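Local coordinates for xylose isomerase domain protein (Alicyclobacillus acidocaldarius subsp. acidocaldarius, PDB 3U0H) that is probably an isomerase of the xylose isomerase-like TIM-barrel family, acting on a substrate that the fold alone does not identify, at residues 6-10 and 21-25; 30-35 and 60-65; 120-125 and 165-169. All blocks are in the same frame, centred on the assembly; numbering follows the deposited sequence.

Contact 1: 6-10 and 21-25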
ATOM      1  N   PRO A   6     -14.541 -24.892  23.038  1.00 27.49           N
ATOM      2  CA  PRO A   6     -15.878 -24.377  23.173  1.00 25.53           C
ATOM      3  C   PRO A   6     -15.789 -22.997  23.756  1.00 26.69           C
ATOM      4  O   PRO A   6     -14.893 -22.731  24.552  1.00 27.92           O
ATOM      5  CB  PRO A   6     -16.535 -25.345  24.140  1.00 27.03           C
ATOM      6  CG  PRO A   6     -15.706 -26.578  24.058  1.00 27.39           C
ATOM      7  CD  PRO A   6     -14.317 -26.064  23.895  1.00 26.66           C
ATOM      8  N   CYS A   7     -16.698 -22.132  23.339  1.00 26.17           N
ATOM      9  CA  CYS A   7     -16.713 -20.739  23.738  1.00 26.23           C
ATOM     10  C   CYS A   7     -18.147 -20.404  24.104  1.00 25.43           C
ATOM     11  O   CYS A   7     -19.084 -20.754  23.398  1.00 27.85           O
ATOM     12  CB  CYS A   7     -16.238 -19.837  22.591  1.00 24.76           C
ATOM     13  SG  CYS A   7     -16.375 -18.040  23.002  1.00 25.17           S
ATOM     14  N   LEU A   8     -18.341 -19.722  25.210  1.00 28.69           N
ATOM     15  CA  LEU A   8     -19.695 -19.376  25.640  1.00 27.21           C
ATOM     16  C   LEU A   8     -20.167 -18.121  24.897  1.00 26.43           C
ATOM     17  O   LEU A   8     -19.397 -17.199  24.616  1.00 27.05           O
ATOM     18  CB  LEU A   8     -19.725 -19.174  27.138  1.00 26.91           C
ATOM     19  CG  LEU A   8     -21.122 -19.025  27.748  1.00 29.69           C
ATOM     20  CD1 LEU A   8     -21.904 -20.341  27.730  1.00 29.89           C
ATOM     21  CD2 LEU A   8     -20.988 -18.475  29.156  1.00 27.48           C
ATOM     22  N   HIS A   9     -21.432 -18.136  24.530  1.00 26.50           N
ATOM     23  CA  HIS A   9     -22.060 -17.018  23.872  1.00 26.69           C
ATOM     24  C   HIS A   9     -23.313 -16.519  24.619  1.00 26.17           C
ATOM     25  O   HIS A   9     -24.105 -17.314  25.094  1.00 26.43           O
ATOM     26  CB  HIS A   9     -22.476 -17.467  22.507  1.00 25.67           C
ATOM     27  CG  HIS A   9     -22.802 -16.348  21.619  1.00 26.78           C
ATOM     28  ND1 HIS A   9     -24.038 -15.869  21.514  1.00 26.80           N
ATOM     29  CD2 HIS A   9     -22.000 -15.581  20.790  1.00 27.41           C
ATOM     30  CE1 HIS A   9     -24.028 -14.812  20.641  1.00 27.19           C
ATOM     31  NE2 HIS A   9     -22.790 -14.648  20.203  1.00 26.37           N
ATOM     32  N   PRO A  10     -23.535 -15.201  24.675  1.00 26.76           N
ATOM     33  CA  PRO A  10     -24.630 -14.594  25.452  1.00 25.84           C
ATOM     34  C   PRO A  10     -26.049 -15.157  25.222  1.00 27.41           C
ATOM     35  O   PRO A  10     -26.847 -15.281  26.186  1.00 25.76           O
ATOM     36  CB  PRO A  10     -24.609 -13.145  24.980  1.00 26.74           C
ATOM     37  CG  PRO A  10     -23.202 -12.908  24.557  1.00 27.85           C
ATOM     38  CD  PRO A  10     -22.785 -14.181  23.907  1.00 26.70           C
ATOM     39  N   TYR A  21     -22.510 -13.074  34.103  1.00 24.79           N
ATOM     40  CA  TYR A  21     -22.326 -13.815  32.868  1.00 23.12           C
ATOM     41  C   TYR A  21     -20.933 -14.412  32.986  1.00 22.73           C
ATOM     42  O   TYR A  21     -20.742 -15.618  32.794  1.00 20.27           O
ATOM     43  CB  TYR A  21     -22.540 -12.935  31.624  1.00 24.04           C
ATOM     44  CG  TYR A  21     -22.165 -13.577  30.280  1.00 25.31           C
ATOM     45  CD1 TYR A  21     -22.775 -14.741  29.838  1.00 28.42           C
ATOM     46  CD2 TYR A  21     -21.175 -13.022  29.465  1.00 26.64           C
ATOM     47  CE1 TYR A  21     -22.423 -15.333  28.629  1.00 26.79           C
ATOM     48  CE2 TYR A  21     -20.820 -13.585  28.262  1.00 25.10           C
ATOM     49  CZ  TYR A  21     -21.439 -14.744  27.853  1.00 26.05           C
ATOM     50  OH  TYR A  21     -21.081 -15.313  26.665  1.00 27.60           O
ATOM     51  N   LEU A  22     -19.967 -13.596  33.391  1.00 22.34           N
ATOM     52  CA  LEU A  22     -18.602 -14.114  33.501  1.00 22.37           C
ATOM     53  C   LEU A  22     -18.527 -15.225  34.554  1.00 23.37           C
ATOM     54  O   LEU A  22     -17.763 -16.167  34.387  1.00 21.59           O
ATOM     55  CB  LEU A  22     -17.608 -12.998  33.804  1.00 23.27           C
ATOM     56  CG  LEU A  22     -17.525 -11.896  32.722  1.00 24.37           C
ATOM     57  CD1 LEU A  22     -16.674 -10.709  33.149  1.00 23.61           C
ATOM     58  CD2 LEU A  22     -17.039 -12.467  31.416  1.00 23.46           C
ATOM     59  N   ASP A  23     -19.323 -15.093  35.620  1.00 24.47           N
ATOM     60  CA  ASP A  23     -19.387 -16.101  36.689  1.00 28.26           C
ATOM     61  C   ASP A  23     -19.932 -17.420  36.159  1.00 27.19           C
ATOM     62  O   ASP A  23     -19.420 -18.485  36.464  1.00 24.05           O
ATOM     63  CB  ASP A  23     -20.301 -15.640  37.853  1.00 28.13           C
ATOM     64  CG  ASP A  23     -19.632 -14.618  38.796  1.00 30.84           C
ATOM     65  OD1 ASP A  23     -18.409 -14.414  38.755  1.00 35.76           O
ATOM     66  OD2 ASP A  23     -20.340 -14.032  39.646  1.00 38.55           O
ATOM     67  N   LEU A  24     -21.013 -17.327  35.394  1.00 26.54           N
ATOM     68  CA  LEU A  24     -21.554 -18.488  34.731  1.00 27.58           C
ATOM     69  C   LEU A  24     -20.484 -19.181  33.805  1.00 28.18           C
ATOM     70  O   LEU A  24     -20.399 -20.408  33.796  1.00 22.76           O
ATOM     71  CB  LEU A  24     -22.804 -18.048  33.975  1.00 29.85           C
ATOM     72  CG  LEU A  24     -23.937 -19.001  33.621  1.00 33.07           C
ATOM     73  CD1 LEU A  24     -25.167 -18.140  33.359  1.00 33.42           C
ATOM     74  CD2 LEU A  24     -23.581 -19.832  32.392  1.00 33.62           C
ATOM     75  N   ALA A  25     -19.686 -18.410  33.039  1.00 26.62           N
ATOM     76  CA  ALA A  25     -18.669 -19.022  32.172  1.00 28.79           C
ATOM     77  C   ALA A  25     -17.695 -19.863  32.964  1.00 27.36           C
ATOM     78  O   ALA A  25     -17.445 -21.000  32.603  1.00 27.48           O
ATOM     79  CB  ALA A  25     -17.904 -17.975  31.352  1.00 29.75           C
TER
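L8 faces A25 and P10 faces Y21, with CA atoms 6.6 and 7.8 Å apart, as strand 6-8 and helix 21-25 run nearly antiparallel at 155° with their axes 10.4 Å apart. The main contact is L8 against Y21, whose side chains come from opposite directions. L8 CD2 is the atom that does most of the touching: it lies 3.5 Å from Y21 CE1, meeting the ring obliquely, and 3.8 Å from A25 CB one helical turn on, with the end of L24 more distant. With CG anti to the backbone N (chi1 171°), the Y21 ring reaches from the helix to the backbone of H9 and P10. There its hydroxyl passes beside the H9-P10 peptide, Y21 OH standing 3.2 Å from P10 N, which carries no hydrogen, and against P10 CD; this is contact without a bond, and the hydroxyl is hydrogen-bonded instead to D34 O. W39 meets the Y21 ring with its plane turned about 60°, and A265 of helix 261-280 packs on both L8 and L24. Apolar side chains thus fill the space between the first barrel strand and the helix after it, the inner packing of a beta-alpha-beta unit in a TIM barrel.

Contact 2: 30-35 and 60-65; sequences YRYVDV and GLVLAN. With EDO (1,2-ethanediol), chain F.
R31, V33, V62 and A64 make the backbone ladder of two parallel strands, built from three nearly straight hydrogen bonds: V62 N to R31 O (2.7 Å), V33 N to V62 O (2.9 Å) and A64 N to V33 O (2.8 Å). CA-H groups of L61, Y32 and L63 add weaker contacts to the same three carbonyls. Among the side chains, Y32 and V62 leave one face of the sheet side by side, and V62 CG1 touches Y32 CE1 at 3.4 Å, obliquely to the ring. V62 CG1 is anti to its backbone N (chi1 172°), which turns it to the tyrosine; CG2 instead meets the edge of the R31 guanidinium. On the face of V33 and L63, V33 CG1 packs on L61 CD2, with F56 of helix 49-57 against V33, L61 and L63; V35 CB lies 3.9 Å from L63 CD1. Polar bridges take over beyond the ladder. One water donates to V35 O and N65 O; a second accepts from V35 N and donates to N65 O. An ethanediol, probably from the crystallisation liquor, gives its O1 proton to D34 OD1 (2.7 Å), and its O2 lies 2.7 Å from both D34 OD1 and D34 OD2; Y203 OH also bonds OD2. The chemistry passes from backbone ladder and apolar side chains to a polar patch at the C-terminal ends of the strands, where TIM barrels carry their active sites, consistent with a pocket here.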
ATOM      1  N   TYR A  30     -16.002 -23.116  31.123  1.00 23.96           N
ATOM      2  CA  TYR A  30     -15.416 -22.507  29.917  1.00 23.54           C
ATOM      3  C   TYR A  30     -14.179 -21.676  30.258  1.00 27.90           C
ATOM      4  O   TYR A  30     -14.017 -21.213  31.402  1.00 31.40           O
ATOM      5  CB  TYR A  30     -16.382 -21.569  29.230  1.00 21.08           C
ATOM      6  CG  TYR A  30     -17.562 -22.191  28.567  1.00 19.81           C
ATOM      7  CD1 TYR A  30     -18.685 -22.508  29.286  1.00 20.43           C
ATOM      8  CD2 TYR A  30     -17.601 -22.381  27.225  1.00 20.61           C
ATOM      9  CE1 TYR A  30     -19.793 -23.058  28.690  1.00 20.40           C
ATOM     10  CE2 TYR A  30     -18.727 -22.920  26.610  1.00 21.03           C
ATOM     11  CZ  TYR A  30     -19.828 -23.260  27.358  1.00 20.01           C
ATOM     12  OH  TYR A  30     -20.973 -23.821  26.790  1.00 19.90           O
ATOM     13  N   ARG A  31     -13.319 -21.484  29.257  1.00 31.63           N
ATOM     14  CA  ARG A  31     -12.178 -20.541  29.313  1.00 34.35           C
ATOM     15  C   ARG A  31     -12.435 -19.384  28.310  1.00 30.43           C
ATOM     16  O   ARG A  31     -12.289 -18.210  28.631  1.00 28.86           O
ATOM     17  CB  ARG A  31     -10.883 -21.317  29.009  1.00 37.70           C
ATOM     18  CG  ARG A  31      -9.646 -20.504  28.665  1.00 42.36           C
ATOM     19  CD  ARG A  31      -8.503 -21.430  28.200  1.00 50.60           C
ATOM     20  NE  ARG A  31      -7.545 -20.742  27.320  1.00 57.40           N
ATOM     21  CZ  ARG A  31      -6.556 -21.317  26.634  1.00 62.32           C
ATOM     22  NH1 ARG A  31      -6.357 -22.635  26.693  1.00 68.41           N
ATOM     23  NH2 ARG A  31      -5.752 -20.560  25.885  1.00 62.49           N
ATOM     24  N   TYR A  32     -12.843 -19.717  27.098  1.00 28.54           N
ATOM     25  CA  TYR A  32     -13.198 -18.698  26.108  1.00 30.13           C
ATOM     26  C   TYR A  32     -14.634 -18.154  26.308  1.00 30.82           C
ATOM     27  O   TYR A  32     -15.607 -18.941  26.380  1.00 29.38           O
ATOM     28  CB  TYR A  32     -13.101 -19.255  24.697  1.00 31.23           C
ATOM     29  CG  TYR A  32     -11.712 -19.215  24.093  1.00 32.45           C
ATOM     30  CD1 TYR A  32     -11.080 -18.008  23.780  1.00 32.23           C
ATOM     31  CD2 TYR A  32     -11.042 -20.398  23.814  1.00 37.69           C
ATOM     32  CE1 TYR A  32      -9.811 -18.007  23.205  1.00 34.38           C
ATOM     33  CE2 TYR A  32      -9.766 -20.414  23.240  1.00 38.40           C
ATOM     34  CZ  TYR A  32      -9.149 -19.235  22.931  1.00 37.03           C
ATOM     35  OH  TYR A  32      -7.883 -19.320  22.374  1.00 41.70           O
ATOM     36  N   VAL A  33     -14.761 -16.822  26.391  1.00 28.13           N
ATOM     37  CA  VAL A  33     -16.068 -16.159  26.385  1.00 25.56           C
ATOM     38  C   VAL A  33     -16.182 -15.105  25.280  1.00 24.86           C
ATOM     39  O   VAL A  33     -15.263 -14.323  25.046  1.00 20.39           O
ATOM     40  CB  VAL A  33     -16.435 -15.539  27.725  1.00 25.20           C
ATOM     41  CG1 VAL A  33     -16.740 -16.648  28.707  1.00 26.20           C
ATOM     42  CG2 VAL A  33     -15.352 -14.598  28.215  1.00 22.09           C
ATOM     43  N   ASP A  34     -17.306 -15.183  24.574  1.00 25.51           N
ATOM     44  CA  ASP A  34     -17.764 -14.165  23.666  1.00 25.53           C
ATOM     45  C   ASP A  34     -18.608 -13.177  24.510  1.00 25.60           C
ATOM     46  O   ASP A  34     -19.562 -13.557  25.226  1.00 25.66           O
ATOM     47  CB  ASP A  34     -18.591 -14.808  22.549  1.00 27.51           C
ATOM     48  CG  ASP A  34     -18.889 -13.833  21.407  1.00 30.18           C
ATOM     49  OD1 ASP A  34     -19.180 -12.668  21.689  1.00 35.62           O
ATOM     50  OD2 ASP A  34     -18.827 -14.212  20.234  1.00 30.93           O
ATOM     51  N   VAL A  35     -18.181 -11.935  24.496  1.00 23.28           N
ATOM     52  CA  VAL A  35     -18.856 -10.846  25.181  1.00 23.27           C
ATOM     53  C   VAL A  35     -18.930  -9.703  24.184  1.00 22.52           C
ATOM     54  O   VAL A  35     -17.916  -9.299  23.666  1.00 21.71           O
ATOM     55  CB  VAL A  35     -18.080 -10.382  26.406  1.00 22.12           C
ATOM     56  CG1 VAL A  35     -18.810  -9.209  27.090  1.00 22.99           C
ATOM     57  CG2 VAL A  35     -17.887 -11.549  27.387  1.00 23.65           C
ATOM     58  N   GLY A  60      -9.942 -16.922  35.166  1.00 29.05           N
ATOM     59  CA  GLY A  60      -9.366 -17.779  34.132  1.00 26.99           C
ATOM     60  C   GLY A  60     -10.038 -17.639  32.760  1.00 26.34           C
ATOM     61  O   GLY A  60     -10.064 -18.606  32.003  1.00 24.42           O
ATOM     62  N   LEU A  61     -10.560 -16.457  32.408  1.00 23.63           N
ATOM     63  CA  LEU A  61     -11.266 -16.332  31.119  1.00 24.23           C
ATOM     64  C   LEU A  61     -10.490 -15.586  30.018  1.00 23.05           C
ATOM     65  O   LEU A  61      -9.746 -14.693  30.306  1.00 22.90           O
ATOM     66  CB  LEU A  61     -12.674 -15.703  31.307  1.00 23.65           C
ATOM     67  CG  LEU A  61     -13.596 -16.499  32.270  1.00 25.10           C
ATOM     68  CD1 LEU A  61     -14.803 -15.678  32.660  1.00 23.54           C
ATOM     69  CD2 LEU A  61     -14.029 -17.857  31.718  1.00 24.53           C
ATOM     70  N   VAL A  62     -10.724 -15.968  28.759  1.00 23.03           N
ATOM     71  CA  VAL A  62     -10.174 -15.305  27.601  1.00 23.38           C
ATOM     72  C   VAL A  62     -11.259 -14.762  26.658  1.00 22.86           C
ATOM     73  O   VAL A  62     -12.147 -15.506  26.206  1.00 21.51           O
ATOM     74  CB  VAL A  62      -9.290 -16.260  26.783  1.00 24.60           C
ATOM     75  CG1 VAL A  62      -8.883 -15.585  25.464  1.00 23.51           C
ATOM     76  CG2 VAL A  62      -8.031 -16.691  27.567  1.00 23.59           C
ATOM     77  N   LEU A  63     -11.192 -13.459  26.363  1.00 24.08           N
ATOM     78  CA  LEU A  63     -12.177 -12.823  25.458  1.00 23.90           C
ATOM     79  C   LEU A  63     -11.940 -13.400  24.093  1.00 23.03           C
ATOM     80  O   LEU A  63     -10.869 -13.283  23.575  1.00 28.72           O
ATOM     81  CB  LEU A  63     -12.067 -11.285  25.415  1.00 23.07           C
ATOM     82  CG  LEU A  63     -13.001 -10.492  24.467  1.00 22.88           C
ATOM     83  CD1 LEU A  63     -14.430 -10.558  25.020  1.00 22.92           C
ATOM     84  CD2 LEU A  63     -12.591  -9.034  24.230  1.00 20.33           C
ATOM     85  N   ALA A  64     -12.965 -13.994  23.507  1.00 24.42           N
ATOM     86  CA  ALA A  64     -12.851 -14.697  22.238  1.00 24.74           C
ATOM     87  C   ALA A  64     -12.706 -13.774  20.992  1.00 25.07           C
ATOM     88  O   ALA A  64     -12.105 -14.164  19.994  1.00 27.53           O
ATOM     89  CB  ALA A  64     -14.101 -15.581  22.070  1.00 21.15           C
ATOM     90  N   ASN A  65     -13.359 -12.610  21.007  1.00 24.16           N
ATOM     91  CA  ASN A  65     -13.568 -11.829  19.777  1.00 22.93           C
ATOM     92  C   ASN A  65     -14.078 -10.426  20.090  1.00 23.37           C
ATOM     93  O   ASN A  65     -14.633 -10.161  21.171  1.00 20.81           O
ATOM     94  CB  ASN A  65     -14.613 -12.562  18.938  1.00 24.69           C
ATOM     95  CG  ASN A  65     -14.927 -11.906  17.597  1.00 25.04           C
ATOM     96  OD1 ASN A  65     -14.032 -11.615  16.768  1.00 25.42           O
ATOM     97  ND2 ASN A  65     -16.231 -11.707  17.360  1.00 24.81           N
TER
HETATM   98  C1  EDO F 282     -20.617 -10.398  19.613  1.00 58.20           C
HETATM   99  O1  EDO F 282     -21.226 -11.212  20.665  1.00 58.57           O
HETATM  100  C2  EDO F 282     -19.077 -10.458  19.603  1.00 57.52           C
HETATM  101  O2  EDO F 282     -18.533 -11.745  19.202  1.00 52.05           O
HETATM  102  O   HOH W   1     -16.787  -8.155  21.744  1.00 44.96           O
HETATM  103  O   HOH W   2     -16.414 -11.735  22.127  1.00 45.33           O

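Contact 3: 120-125 and 165-169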
ATOM      1  N   LEU A 120     -19.021   0.001   0.943  1.00 17.78           N
ATOM      2  CA  LEU A 120     -18.796  -1.002   1.960  1.00 20.35           C
ATOM      3  C   LEU A 120     -17.352  -1.643   1.816  1.00 20.18           C
ATOM      4  O   LEU A 120     -16.655  -1.844   2.807  1.00 19.03           O
ATOM      5  CB  LEU A 120     -19.934  -2.030   1.959  1.00 18.68           C
ATOM      6  CG  LEU A 120     -19.822  -3.109   3.024  1.00 18.85           C
ATOM      7  CD1 LEU A 120     -20.055  -2.515   4.382  1.00 18.66           C
ATOM      8  CD2 LEU A 120     -20.789  -4.268   2.756  1.00 19.15           C
ATOM      9  N   ALA A 121     -16.912  -1.909   0.584  1.00 20.87           N
ATOM     10  CA  ALA A 121     -15.549  -2.446   0.312  1.00 20.45           C
ATOM     11  C   ALA A 121     -14.525  -1.495   0.904  1.00 19.87           C
ATOM     12  O   ALA A 121     -13.588  -1.911   1.609  1.00 21.02           O
ATOM     13  CB  ALA A 121     -15.272  -2.627  -1.187  1.00 18.04           C
ATOM     14  N   ARG A 122     -14.712  -0.218   0.668  1.00 19.90           N
ATOM     15  CA  ARG A 122     -13.702   0.763   1.084  1.00 20.81           C
ATOM     16  C   ARG A 122     -13.634   0.937   2.606  1.00 21.16           C
ATOM     17  O   ARG A 122     -12.587   1.167   3.164  1.00 23.88           O
ATOM     18  CB  ARG A 122     -13.934   2.098   0.381  1.00 20.03           C
ATOM     19  CG  ARG A 122     -12.958   3.204   0.788  1.00 20.52           C
ATOM     20  CD  ARG A 122     -13.483   4.070   1.926  1.00 22.12           C
ATOM     21  NE  ARG A 122     -14.794   4.710   1.702  1.00 21.87           N
ATOM     22  CZ  ARG A 122     -15.449   5.456   2.604  1.00 23.93           C
ATOM     23  NH1 ARG A 122     -14.978   5.642   3.840  1.00 23.80           N
ATOM     24  NH2 ARG A 122     -16.598   6.026   2.263  1.00 25.37           N
ATOM     25  N   ARG A 123     -14.763   0.862   3.279  1.00 21.92           N
ATOM     26  CA  ARG A 123     -14.810   1.080   4.739  1.00 20.33           C
ATOM     27  C   ARG A 123     -14.274  -0.118   5.534  1.00 19.68           C
ATOM     28  O   ARG A 123     -13.701   0.037   6.605  1.00 19.61           O
ATOM     29  CB  ARG A 123     -16.259   1.371   5.166  1.00 20.87           C
ATOM     30  CG  ARG A 123     -16.761   2.741   4.769  1.00 22.02           C
ATOM     31  CD  ARG A 123     -18.177   2.999   5.251  1.00 21.03           C
ATOM     32  NE  ARG A 123     -18.598   4.375   5.074  1.00 20.32           N
ATOM     33  CZ  ARG A 123     -19.714   4.893   5.606  1.00 21.14           C
ATOM     34  NH1 ARG A 123     -20.526   4.138   6.394  1.00 21.50           N
ATOM     35  NH2 ARG A 123     -20.030   6.160   5.371  1.00 19.52           N
ATOM     36  N   ILE A 124     -14.524  -1.302   5.017  1.00 18.30           N
ATOM     37  CA  ILE A 124     -14.009  -2.546   5.577  1.00 18.23           C
ATOM     38  C   ILE A 124     -12.504  -2.576   5.427  1.00 18.24           C
ATOM     39  O   ILE A 124     -11.805  -3.022   6.332  1.00 19.56           O
ATOM     40  CB  ILE A 124     -14.650  -3.801   4.909  1.00 18.11           C
ATOM     41  CG1 ILE A 124     -16.161  -3.874   5.282  1.00 18.03           C
ATOM     42  CG2 ILE A 124     -13.948  -5.078   5.378  1.00 16.47           C
ATOM     43  CD1 ILE A 124     -16.969  -5.045   4.724  1.00 15.54           C
ATOM     44  N   ARG A 125     -12.013  -2.075   4.292  1.00 18.69           N
ATOM     45  CA  ARG A 125     -10.582  -1.940   4.016  1.00 16.68           C
ATOM     46  C   ARG A 125      -9.969  -1.005   5.064  1.00 17.25           C
ATOM     47  O   ARG A 125      -8.915  -1.304   5.659  1.00 17.46           O
ATOM     48  CB  ARG A 125     -10.377  -1.381   2.599  1.00 16.10           C
ATOM     49  CG  ARG A 125      -8.944  -1.103   2.225  1.00 17.50           C
ATOM     50  CD  ARG A 125      -8.870  -0.247   0.926  1.00 18.74           C
ATOM     51  NE  ARG A 125      -9.712  -0.837  -0.095  1.00 20.32           N
ATOM     52  CZ  ARG A 125     -10.393  -0.232  -1.076  1.00 20.38           C
ATOM     53  NH1 ARG A 125     -10.340   1.060  -1.282  1.00 17.32           N
ATOM     54  NH2 ARG A 125     -11.150  -1.014  -1.875  1.00 20.85           N
ATOM     55  N   PHE A 165     -15.653 -10.984  -2.698  1.00 21.40           N
ATOM     56  CA  PHE A 165     -15.773  -9.652  -2.050  1.00 20.23           C
ATOM     57  C   PHE A 165     -14.452  -9.249  -1.404  1.00 20.74           C
ATOM     58  O   PHE A 165     -14.094  -8.075  -1.468  1.00 22.00           O
ATOM     59  CB  PHE A 165     -16.949  -9.625  -1.090  1.00 20.02           C
ATOM     60  CG  PHE A 165     -17.220  -8.280  -0.447  1.00 19.88           C
ATOM     61  CD1 PHE A 165     -17.360  -7.132  -1.211  1.00 18.22           C
ATOM     62  CD2 PHE A 165     -17.393  -8.187   0.916  1.00 17.76           C
ATOM     63  CE1 PHE A 165     -17.625  -5.924  -0.626  1.00 16.82           C
ATOM     64  CE2 PHE A 165     -17.634  -6.952   1.503  1.00 19.19           C
ATOM     65  CZ  PHE A 165     -17.759  -5.824   0.728  1.00 17.35           C
ATOM     66  N   TRP A 166     -13.682 -10.224  -0.889  1.00 21.93           N
ATOM     67  CA  TRP A 166     -12.271  -9.998  -0.518  1.00 20.78           C
ATOM     68  C   TRP A 166     -11.450  -9.257  -1.538  1.00 19.57           C
ATOM     69  O   TRP A 166     -10.602  -8.486  -1.215  1.00 21.45           O
ATOM     70  CB  TRP A 166     -11.548 -11.311  -0.170  1.00 20.93           C
ATOM     71  CG  TRP A 166     -12.127 -12.040   1.022  1.00 21.90           C
ATOM     72  CD1 TRP A 166     -12.930 -11.514   2.038  1.00 22.06           C
ATOM     73  CD2 TRP A 166     -11.892 -13.429   1.395  1.00 21.76           C
ATOM     74  NE1 TRP A 166     -13.223 -12.454   2.968  1.00 22.88           N
ATOM     75  CE2 TRP A 166     -12.688 -13.662   2.598  1.00 23.91           C
ATOM     76  CE3 TRP A 166     -11.212 -14.496   0.808  1.00 23.08           C
ATOM     77  CZ2 TRP A 166     -12.726 -14.903   3.231  1.00 23.67           C
ATOM     78  CZ3 TRP A 166     -11.265 -15.743   1.456  1.00 24.66           C
ATOM     79  CH2 TRP A 166     -12.000 -15.936   2.652  1.00 22.92           C
ATOM     80  N   GLU A 167     -11.664  -9.489  -2.789  1.00 21.37           N
ATOM     81  CA  GLU A 167     -10.899  -8.797  -3.822  1.00 23.96           C
ATOM     82  C   GLU A 167     -11.258  -7.312  -3.854  1.00 21.70           C
ATOM     83  O   GLU A 167     -10.426  -6.493  -4.077  1.00 20.87           O
ATOM     84  CB  GLU A 167     -11.222  -9.414  -5.191  1.00 26.18           C
ATOM     85  CG  GLU A 167     -10.851 -10.895  -5.360  1.00 29.41           C
ATOM     86  CD  GLU A 167     -11.211 -11.468  -6.757  1.00 32.45           C
ATOM     87  OE1 GLU A 167     -11.153 -10.728  -7.785  1.00 28.27           O
ATOM     88  OE2 GLU A 167     -11.560 -12.682  -6.818  1.00 35.82           O
ATOM     89  N   ALA A 168     -12.528  -6.978  -3.627  1.00 22.81           N
ATOM     90  CA  ALA A 168     -12.963  -5.562  -3.670  1.00 21.49           C
ATOM     91  C   ALA A 168     -12.257  -4.817  -2.541  1.00 20.44           C
ATOM     92  O   ALA A 168     -11.717  -3.731  -2.726  1.00 18.81           O
ATOM     93  CB  ALA A 168     -14.498  -5.459  -3.543  1.00 18.80           C
ATOM     94  N   ILE A 169     -12.238  -5.468  -1.373  1.00 19.01           N
ATOM     95  CA  ILE A 169     -11.708  -4.892  -0.149  1.00 18.49           C
ATOM     96  C   ILE A 169     -10.187  -4.700  -0.300  1.00 18.21           C
ATOM     97  O   ILE A 169      -9.653  -3.667   0.067  1.00 18.49           O
ATOM     98  CB  ILE A 169     -12.008  -5.807   1.108  1.00 18.55           C
ATOM     99  CG1 ILE A 169     -13.538  -6.028   1.333  1.00 19.21           C
ATOM    100  CG2 ILE A 169     -11.313  -5.207   2.336  1.00 17.85           C
ATOM    101  CD1 ILE A 169     -13.952  -7.163   2.331  1.00 18.27           C
TER
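The F165 ring receives I124 CD1 at its edge, near its plane and 3.8 Å from CE2, while I169 CG1 of its own helix lies over the centre of one face; L120 CD2 and A121 come in obliquely, and F155 adds an edge-to-face ring. The other flat group, the R125 guanidinium, has R122 CA over the centre of one face and the carbonyl oxygens of A168 and I169 at its edge, near its plane. These are two helices of the outer layer of the TIM barrel, lying on either side of strand 137-141 in the chain and packed at 68° with axes 8.7 Å apart. The crossing is close because A121 and A168 offer only methyls, their CB atoms 3.8 Å apart. Beside them I124 CG2 meets I169 CD1 obliquely at 3.7 Å, and both isoleucines rest on L140 of that strand. R125 starts with CG anti to the backbone N and bends at chi3 (-49°), which folds the guanidinium back onto the last turn of helix 159-169. There it grips two carbonyls at the helix's C-terminal end, where a positive charge is probably welcome; A168 O also takes a bond from R125 NH2 of the third subunit. With an alanine here, A168 O and I169 O would probably lose their donors from within the chain, and E167 O of the third subunit its bond from R125 NH1. Of the two bonds within the chain, R125 NH2 to A168 O, 2.9 Å, is the more bent, and R125 NE to I169 O the straighter, 2.8 Å long with 170° at the hydrogen.

Contacts 1 and 2 are close, their centres 7 Å apart: they sit on neighbouring strands 5-8 and 32-33 of the barrel, and helix 18-27 leads into strand 32-33. Besides the tyrosine bond to its carbonyl, D34 joins them through its N, 2.9 Å from L8 O, a probable hydrogen bond. A25 CB also packs on V33 CG1 at 3.2 Å. The ethanediol held by D34 lies about 4 Å from the side chain of H9, so both contacts probably border one pocket. Contact 3 is on the opposite side of the chain's centre, 32 Å from contact 1 and 29 Å from contact 2 between centres, and its nearest atoms are about 13 Å from contact 2. It belongs to the outer helix layer and the subunit interface.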